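PDB 1Y07: desulfoferrodoxin (rbo) from Treponema pallidum subsp. pallidum str. Nichols, which probably reduces superoxide to hydrogen peroxide at a mononuclear iron centre. Local coordinates for residues Ala14-Gly19 / Ile78-Leu83; Val68-Pro71 / Glu75-Ile78; Ala115-Phe118 / Val124-Gly127. One frame throughout, in Å; residues are numbered along the deposited sequence.

Contact 1: Ala14-Gly19 / Ile78-Leu83; sequences AGFFLG and IAWVCL
The backbones carrying Phe16 and Trp80 stay well apart, and the closest approach of their strands is at Leu18 and Cys82, whose CA atoms are 9.6 Å from each other. That gap suits the packing of two sheets face to face, and side chains fill it. Phe16 and Trp80 meet as an offset stack. The phenyl ring lies against the five-membered ring of the indole, with centroids 4.5 Å apart and planes at 14°. Trp80 NE1 sits over the centre of the Phe16 ring, 3.9 Å above its plane. Relative to the indole the phenyl ring is shifted, and Phe16 CE1 lies toward the rim of the Trp80 ring. The closest carbons are Phe16 CZ and Trp80 CD1, at 3.9 Å. Both have chi1 near +50°, and these matching torsions go with the near-parallel rings. The side chains run antiparallel past one another, CZ, CE1 and CE2 of Phe16 meeting CD1 and NE1 of Trp80. A second, lighter touch follows along the strands, where Leu18 CD1 meets Cys82 SG at 4.2 Å. All four residues are buried and the contact is apolar in character. It joins the N-terminal class III region to the desulfoferrodoxin region. Strand 16-20 pairs with strand 5-9, and Phe7 and Phe118 also bring their rings to Trp80. Leu91 of strand 88-93 touches both stacked residues. Residues 16-19 also pair in antiparallel fashion with a strand of the second subunit, so this small sheet continues across the dimer interface while it packs on the sheet that contains strand 78-85.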
loop_
_atom_site.group_PDB
_atom_site.type_symbol
_atom_site.label_atom_id
_atom_site.label_comp_id
_atom_site.label_asym_id
_atom_site.label_seq_id
_atom_site.Cartn_x
_atom_site.Cartn_y
_atom_site.Cartn_z
ATOM N N ALA B 14 9.014 -13.241 -4.520
ATOM C CA ALA B 14 8.079 -13.497 -5.621
ATOM C C ALA B 14 6.794 -12.653 -5.538
ATOM O O ALA B 14 5.784 -13.005 -6.149
ATOM C CB ALA B 14 7.734 -14.995 -5.699
ATOM N N GLY B 15 6.802 -11.548 -4.795
ATOM C CA GLY B 15 5.584 -10.779 -4.621
ATOM C C GLY B 15 4.801 -11.198 -3.378
ATOM O O GLY B 15 5.181 -12.106 -2.611
ATOM N N PHE B 16 3.686 -10.515 -3.153
ATOM C CA PHE B 16 2.992 -10.652 -1.906
ATOM C C PHE B 16 1.684 -9.894 -1.935
ATOM O O PHE B 16 1.349 -9.200 -2.901
ATOM C CB PHE B 16 3.861 -10.114 -0.743
ATOM C CG PHE B 16 4.434 -8.760 -1.001
ATOM C CD1 PHE B 16 3.969 -7.667 -0.349
ATOM C CD2 PHE B 16 5.497 -8.593 -1.903
ATOM C CE1 PHE B 16 4.535 -6.427 -0.580
ATOM C CE2 PHE B 16 6.036 -7.341 -2.143
ATOM C CZ PHE B 16 5.548 -6.269 -1.482
ATOM N N PHE B 17 0.950 -10.041 -0.847
ATOM C CA PHE B 17 -0.300 -9.351 -0.649
ATOM C C PHE B 17 -0.320 -8.629 0.661
ATOM O O PHE B 17 0.209 -9.104 1.656
ATOM C CB PHE B 17 -1.479 -10.326 -0.695
ATOM C CG PHE B 17 -1.475 -11.199 -1.936
ATOM C CD1 PHE B 17 -0.550 -12.257 -2.052
ATOM C CD2 PHE B 17 -2.385 -10.974 -2.962
ATOM C CE1 PHE B 17 -0.561 -13.061 -3.165
ATOM C CE2 PHE B 17 -2.393 -11.790 -4.091
ATOM C CZ PHE B 17 -1.465 -12.789 -4.200
ATOM N N LEU B 18 -0.943 -7.466 0.633
ATOM C CA LEU B 18 -1.186 -6.642 1.826
ATOM C C LEU B 18 -2.687 -6.658 2.077
ATOM O O LEU B 18 -3.458 -6.318 1.203
ATOM C CB LEU B 18 -0.667 -5.197 1.542
ATOM C CG LEU B 18 -0.776 -4.013 2.502
ATOM C CD1 LEU B 18 0.356 -3.089 2.136
ATOM C CD2 LEU B 18 -2.094 -3.230 2.399
ATOM N N GLY B 19 -3.105 -7.110 3.250
ATOM C CA GLY B 19 -4.493 -7.066 3.655
ATOM C C GLY B 19 -4.802 -5.953 4.644
ATOM O O GLY B 19 -4.020 -5.653 5.545
ATOM N N ILE B 78 16.781 -6.750 4.101
ATOM C CA ILE B 78 15.430 -6.172 4.301
ATOM C C ILE B 78 14.819 -5.888 2.937
ATOM O O ILE B 78 15.336 -5.095 2.143
ATOM C CB ILE B 78 15.478 -4.874 5.128
ATOM C CG1 ILE B 78 16.219 -5.084 6.460
ATOM C CG2 ILE B 78 14.065 -4.374 5.358
ATOM C CD1 ILE B 78 15.760 -6.325 7.230
ATOM N N ALA B 79 13.679 -6.499 2.683
ATOM C CA ALA B 79 13.032 -6.452 1.373
ATOM C C ALA B 79 12.248 -5.180 1.173
ATOM O O ALA B 79 12.312 -4.565 0.111
ATOM C CB ALA B 79 12.129 -7.600 1.235
ATOM N N TRP B 80 11.519 -4.779 2.197
ATOM C CA TRP B 80 10.608 -3.643 2.088
ATOM C C TRP B 80 10.250 -3.131 3.480
ATOM O O TRP B 80 10.441 -3.834 4.493
ATOM C CB TRP B 80 9.356 -3.988 1.230
ATOM C CG TRP B 80 8.567 -5.241 1.639
ATOM C CD1 TRP B 80 8.559 -6.438 0.986
ATOM C CD2 TRP B 80 7.663 -5.393 2.750
ATOM N NE1 TRP B 80 7.736 -7.342 1.626
ATOM C CE2 TRP B 80 7.172 -6.736 2.715
ATOM C CE3 TRP B 80 7.248 -4.556 3.802
ATOM C CZ2 TRP B 80 6.303 -7.232 3.673
ATOM C CZ3 TRP B 80 6.376 -5.054 4.756
ATOM C CH2 TRP B 80 5.891 -6.363 4.668
ATOM N N VAL B 81 9.727 -1.917 3.516
ATOM C CA VAL B 81 9.193 -1.286 4.703
ATOM C C VAL B 81 7.814 -0.759 4.312
ATOM O O VAL B 81 7.651 -0.175 3.219
ATOM C CB VAL B 81 10.086 -0.100 5.197
ATOM C CG1 VAL B 81 9.402 0.685 6.299
ATOM C CG2 VAL B 81 11.461 -0.637 5.622
ATOM N N CYS B 82 6.854 -0.984 5.181
ATOM C CA CYS B 82 5.474 -0.504 5.028
ATOM C C CYS B 82 5.193 0.482 6.172
ATOM O O CYS B 82 5.569 0.234 7.312
ATOM C CB CYS B 82 4.519 -1.689 5.061
ATOM S SG CYS B 82 2.776 -1.281 5.080
ATOM N N LEU B 83 4.532 1.582 5.873
ATOM C CA LEU B 83 4.159 2.585 6.836
ATOM C C LEU B 83 2.678 2.707 6.861
ATOM O O LEU B 83 2.046 2.868 5.811
ATOM C CB LEU B 83 4.758 3.924 6.417
ATOM C CG LEU B 83 4.932 4.975 7.494
ATOM C CD1 LEU B 83 5.861 4.557 8.539
ATOM C CD2 LEU B 83 5.315 6.304 6.820
#

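Contact 2: Val68-Pro71 / Glu75-Ile78; sequences VAHP and EHYI. With FE (Fe (III) ion), chain H.
His70 and His76 meet at the iron, which both bind through NE2, His70 at 2.4 Å and His76 at 2.1 Å. The two NE2 atoms are close because they share the metal, and they are not hydrogen-bonded to each other. His50, His122 and Cys119 complete the site, the four-histidine, one-cysteine iron centre of superoxide reductases.

Ring packing comes next. The edge of His70 is turned toward the face of His76 in an offset edge-to-face pair, with planes at 72° and His70 CE1 over the rim of the His76 ring. Ile78 makes a CH-pi contact, with CD1 3.3 Å from the centroid of the His70 ring and almost on its normal. Pro71 CD lies against the opposite face, so the imidazole is held between two aliphatic groups.

One hydrogen bond, together with the metal bond, helps to set the rotation of the His70 ring. Its ND1 donates to Pro71 O at 2.6 Å, in the ring plane and on a lone pair of the carbonyl. This probably makes the ring a better electron donor to the iron. The same oxygen receives a CA-H...O contact from Tyr77 CA at 3.5 Å.

Residues 68-77 lie in the connection between strands 60-65 and 78-85, and Ile78 opens the latter strand. Tyr77 N bonds to Asn120 OD1, just past strand 112-119, and Ile78 packs on Glu117 and Cys119.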
loop_
_atom_site.group_PDB
_atom_site.type_symbol
_atom_site.label_atom_id
_atom_site.label_comp_id
_atom_site.label_asym_id
_atom_site.label_seq_id
_atom_site.Cartn_x
_atom_site.Cartn_y
_atom_site.Cartn_z
ATOM N N VAL B 68 20.533 -0.722 15.696
ATOM C CA VAL B 68 21.725 -0.825 14.854
ATOM C C VAL B 68 21.423 -1.586 13.499
ATOM O O VAL B 68 20.529 -2.424 13.432
ATOM C CB VAL B 68 22.879 -1.445 15.619
ATOM C CG1 VAL B 68 23.307 -0.540 16.843
ATOM C CG2 VAL B 68 22.544 -2.876 16.058
ATOM N N ALA B 69 22.205 -1.321 12.447
ATOM C CA ALA B 69 21.897 -1.784 11.087
ATOM C C ALA B 69 21.837 -3.311 10.829
ATOM O O ALA B 69 22.765 -4.066 11.127
ATOM C CB ALA B 69 22.839 -1.122 10.063
ATOM N N HIS B 70 20.739 -3.718 10.192
ATOM C CA HIS B 70 20.542 -5.058 9.656
ATOM C C HIS B 70 21.339 -5.253 8.376
ATOM O O HIS B 70 21.511 -4.313 7.606
ATOM C CB HIS B 70 19.051 -5.253 9.323
ATOM C CG HIS B 70 18.683 -6.657 8.937
ATOM N ND1 HIS B 70 18.993 -7.210 7.709
ATOM C CD2 HIS B 70 18.026 -7.619 9.627
ATOM C CE1 HIS B 70 18.535 -8.446 7.659
ATOM N NE2 HIS B 70 17.937 -8.714 8.807
ATOM N N PRO B 71 21.783 -6.480 8.128
ATOM C CA PRO B 71 22.389 -6.866 6.853
ATOM C C PRO B 71 21.574 -6.496 5.609
ATOM O O PRO B 71 20.373 -6.648 5.582
ATOM C CB PRO B 71 22.499 -8.387 6.968
ATOM C CG PRO B 71 22.670 -8.623 8.398
ATOM C CD PRO B 71 21.816 -7.602 9.092
ATOM N N GLU B 75 21.842 -12.711 0.301
ATOM C CA GLU B 75 21.341 -13.909 1.008
ATOM C C GLU B 75 20.478 -13.543 2.230
ATOM O O GLU B 75 19.629 -14.330 2.674
ATOM C CB GLU B 75 22.509 -14.808 1.438
ATOM C CG GLU B 75 23.521 -15.134 0.334
ATOM C CD GLU B 75 24.563 -14.033 0.092
ATOM O OE1 GLU B 75 25.323 -13.682 1.019
ATOM O OE2 GLU B 75 24.636 -13.516 -1.042
ATOM N N HIS B 76 20.719 -12.345 2.752
ATOM C CA HIS B 76 20.081 -11.824 3.945
ATOM C C HIS B 76 19.899 -10.309 3.855
ATOM O O HIS B 76 20.866 -9.541 3.918
ATOM C CB HIS B 76 20.917 -12.181 5.149
ATOM C CG HIS B 76 20.222 -11.980 6.447
ATOM N ND1 HIS B 76 20.903 -11.894 7.640
ATOM C CD2 HIS B 76 18.905 -11.854 6.750
ATOM C CE1 HIS B 76 20.039 -11.736 8.625
ATOM N NE2 HIS B 76 18.819 -11.699 8.112
ATOM N N TYR B 77 18.650 -9.880 3.694
ATOM C CA TYR B 77 18.350 -8.471 3.409
ATOM C C TYR B 77 16.965 -8.056 3.917
ATOM O O TYR B 77 16.083 -8.907 4.117
ATOM C CB TYR B 77 18.430 -8.234 1.895
ATOM C CG TYR B 77 17.534 -9.135 1.082
ATOM C CD1 TYR B 77 16.244 -8.744 0.779
ATOM C CD2 TYR B 77 17.957 -10.386 0.637
ATOM C CE1 TYR B 77 15.385 -9.575 0.051
ATOM C CE2 TYR B 77 17.099 -11.231 -0.092
ATOM C CZ TYR B 77 15.812 -10.810 -0.386
ATOM O OH TYR B 77 14.928 -11.584 -1.117
ATOM N N ILE B 78 16.781 -6.750 4.101
ATOM C CA ILE B 78 15.430 -6.172 4.301
ATOM C C ILE B 78 14.819 -5.888 2.937
ATOM O O ILE B 78 15.336 -5.095 2.143
ATOM C CB ILE B 78 15.478 -4.874 5.128
ATOM C CG1 ILE B 78 16.219 -5.084 6.460
ATOM C CG2 ILE B 78 14.065 -4.374 5.358
ATOM C CD1 ILE B 78 15.760 -6.325 7.230
HETATM FE FE FE H . 17.087 -10.920 9.048
#

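Contact 3: Ala115-Phe118 / Val124-Gly127; sequences AYEF and VWSG
Glu117 and Trp125 face each other as an antiparallel hydrogen-bonded pair. Glu117 N donates to Trp125 O and Trp125 N to Glu117 O, both at 2.9 Å. Ala115 and Gly127 repeat the pattern, with Ala115 N to Gly127 O at 2.8 Å. Between these pairs, CA-H...O contacts such as Tyr116 CA to Trp125 O add weaker links.

The side chains of Glu117 and Trp125 run side by side, their carboxylate and ring planes 9° apart. Glu117 is bent at chi2 (86°), which brings OE1 to 3.4 Å from Trp125 CD1. On the other face, Phe118 CD1 packs on Val124 CG2 at 3.8 Å, the two side chains crossing at about a right angle. Tyr116 CD2 rests on Ser126 CB at 3.7 Å.

Further out, Trp125 NE1 donates to His122 O, and the indole stacks on His50. Glu117 also touches His50. Phe118 and Tyr116 instead look toward Trp80 and Phe7.

The hairpin thus separates two environments. Its Tyr116 and Phe118 face joins an aromatic core, while its Glu117 and Trp125 face lies beside the iron ligands, where the carboxylate would probably influence the local electrostatics and the indole, through its stack and its backbone bond, probably helps to position His50 and His122.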
loop_
_atom_site.group_PDB
_atom_site.type_symbol
_atom_site.label_atom_id
_atom_site.label_comp_id
_atom_site.label_asym_id
_atom_site.label_seq_id
_atom_site.Cartn_x
_atom_site.Cartn_y
_atom_site.Cartn_z
ATOM N N ALA B 115 5.268 1.358 11.651
ATOM C CA ALA B 115 6.120 0.889 10.575
ATOM C C ALA B 115 6.288 -0.606 10.689
ATOM O O ALA B 115 6.299 -1.123 11.800
ATOM C CB ALA B 115 7.468 1.575 10.610
ATOM N N TYR B 116 6.466 -1.270 9.542
ATOM C CA TYR B 116 6.605 -2.724 9.400
ATOM C C TYR B 116 7.730 -2.974 8.416
ATOM O O TYR B 116 7.830 -2.265 7.465
ATOM C CB TYR B 116 5.321 -3.396 8.888
ATOM C CG TYR B 116 4.062 -2.979 9.618
ATOM C CD1 TYR B 116 3.463 -1.764 9.335
ATOM C CD2 TYR B 116 3.501 -3.781 10.620
ATOM C CE1 TYR B 116 2.310 -1.349 9.991
ATOM C CE2 TYR B 116 2.335 -3.378 11.272
ATOM C CZ TYR B 116 1.766 -2.142 10.955
ATOM O OH TYR B 116 0.636 -1.651 11.597
ATOM N N GLU B 117 8.605 -3.944 8.697
ATOM C CA GLU B 117 9.712 -4.312 7.775
ATOM C C GLU B 117 9.722 -5.806 7.596
ATOM O O GLU B 117 9.417 -6.539 8.534
ATOM C CB GLU B 117 11.075 -3.810 8.260
ATOM C CG GLU B 117 11.601 -4.481 9.511
ATOM C CD GLU B 117 12.373 -5.789 9.285
ATOM O OE1 GLU B 117 12.831 -6.397 10.279
ATOM O OE2 GLU B 117 12.504 -6.255 8.157
ATOM N N PHE B 118 10.040 -6.268 6.396
ATOM C CA PHE B 118 10.192 -7.688 6.107
ATOM C C PHE B 118 11.645 -8.068 5.815
ATOM O O PHE B 118 12.244 -7.551 4.870
ATOM C CB PHE B 118 9.332 -8.074 4.876
ATOM C CG PHE B 118 9.461 -9.547 4.484
ATOM C CD1 PHE B 118 9.003 -10.542 5.323
ATOM C CD2 PHE B 118 10.039 -9.917 3.278
ATOM C CE1 PHE B 118 9.141 -11.872 4.977
ATOM C CE2 PHE B 118 10.165 -11.267 2.930
ATOM C CZ PHE B 118 9.723 -12.223 3.769
ATOM N N VAL B 124 8.369 -10.612 9.223
ATOM C CA VAL B 124 7.946 -9.237 9.464
ATOM C C VAL B 124 8.102 -8.824 10.923
ATOM O O VAL B 124 7.841 -9.627 11.830
ATOM C CB VAL B 124 6.472 -8.999 9.059
ATOM C CG1 VAL B 124 6.100 -7.520 9.243
ATOM C CG2 VAL B 124 6.217 -9.498 7.637
ATOM N N TRP B 125 8.474 -7.557 11.110
ATOM C CA TRP B 125 8.631 -6.881 12.398
ATOM C C TRP B 125 8.018 -5.466 12.407
ATOM O O TRP B 125 8.149 -4.689 11.437
ATOM C CB TRP B 125 10.126 -6.774 12.778
ATOM C CG TRP B 125 10.795 -8.112 12.863
ATOM C CD1 TRP B 125 11.186 -8.912 11.819
ATOM C CD2 TRP B 125 11.085 -8.838 14.050
ATOM N NE1 TRP B 125 11.721 -10.085 12.291
ATOM C CE2 TRP B 125 11.671 -10.071 13.664
ATOM C CE3 TRP B 125 10.930 -8.563 15.400
ATOM C CZ2 TRP B 125 12.113 -11.014 14.593
ATOM C CZ3 TRP B 125 11.348 -9.500 16.329
ATOM C CH2 TRP B 125 11.933 -10.719 15.922
ATOM N N SER B 126 7.364 -5.101 13.497
ATOM C CA SER B 126 6.787 -3.777 13.611
ATOM C C SER B 126 7.390 -2.870 14.697
ATOM O O SER B 126 7.863 -3.335 15.737
ATOM C CB SER B 126 5.282 -3.873 13.820
ATOM O OG SER B 126 4.948 -4.421 15.065
ATOM N N GLY B 127 7.360 -1.568 14.425
ATOM C CA GLY B 127 7.887 -0.558 15.315
ATOM C C GLY B 127 7.210 0.792 15.165
ATOM O O GLY B 127 6.583 1.079 14.135
#

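Contacts 1 and 3 are buried and near the middle of the chain. Contact 2 is only partly buried and lies farther out, at the metal. Contact 1 is packing between sheets, made of stacked rings, with a leucine methyl against a cysteine sulfur. Contact 3 holds neighbouring strands of one sheet by backbone hydrogen bonds. Contact 2 is built round two iron ligands of one loop, with ring packing and one hydrogen bond. Contacts 1 and 2 share Ile78, where the loop becomes strand 78-85. That strand lies next to 112-119, so contacts 1 and 3 join through probable bonds Cys82 N to Tyr116 O and Ala79 N to Phe118 O. Ile78 CD1 also packs on Glu117 OE2, linking contacts 2 and 3.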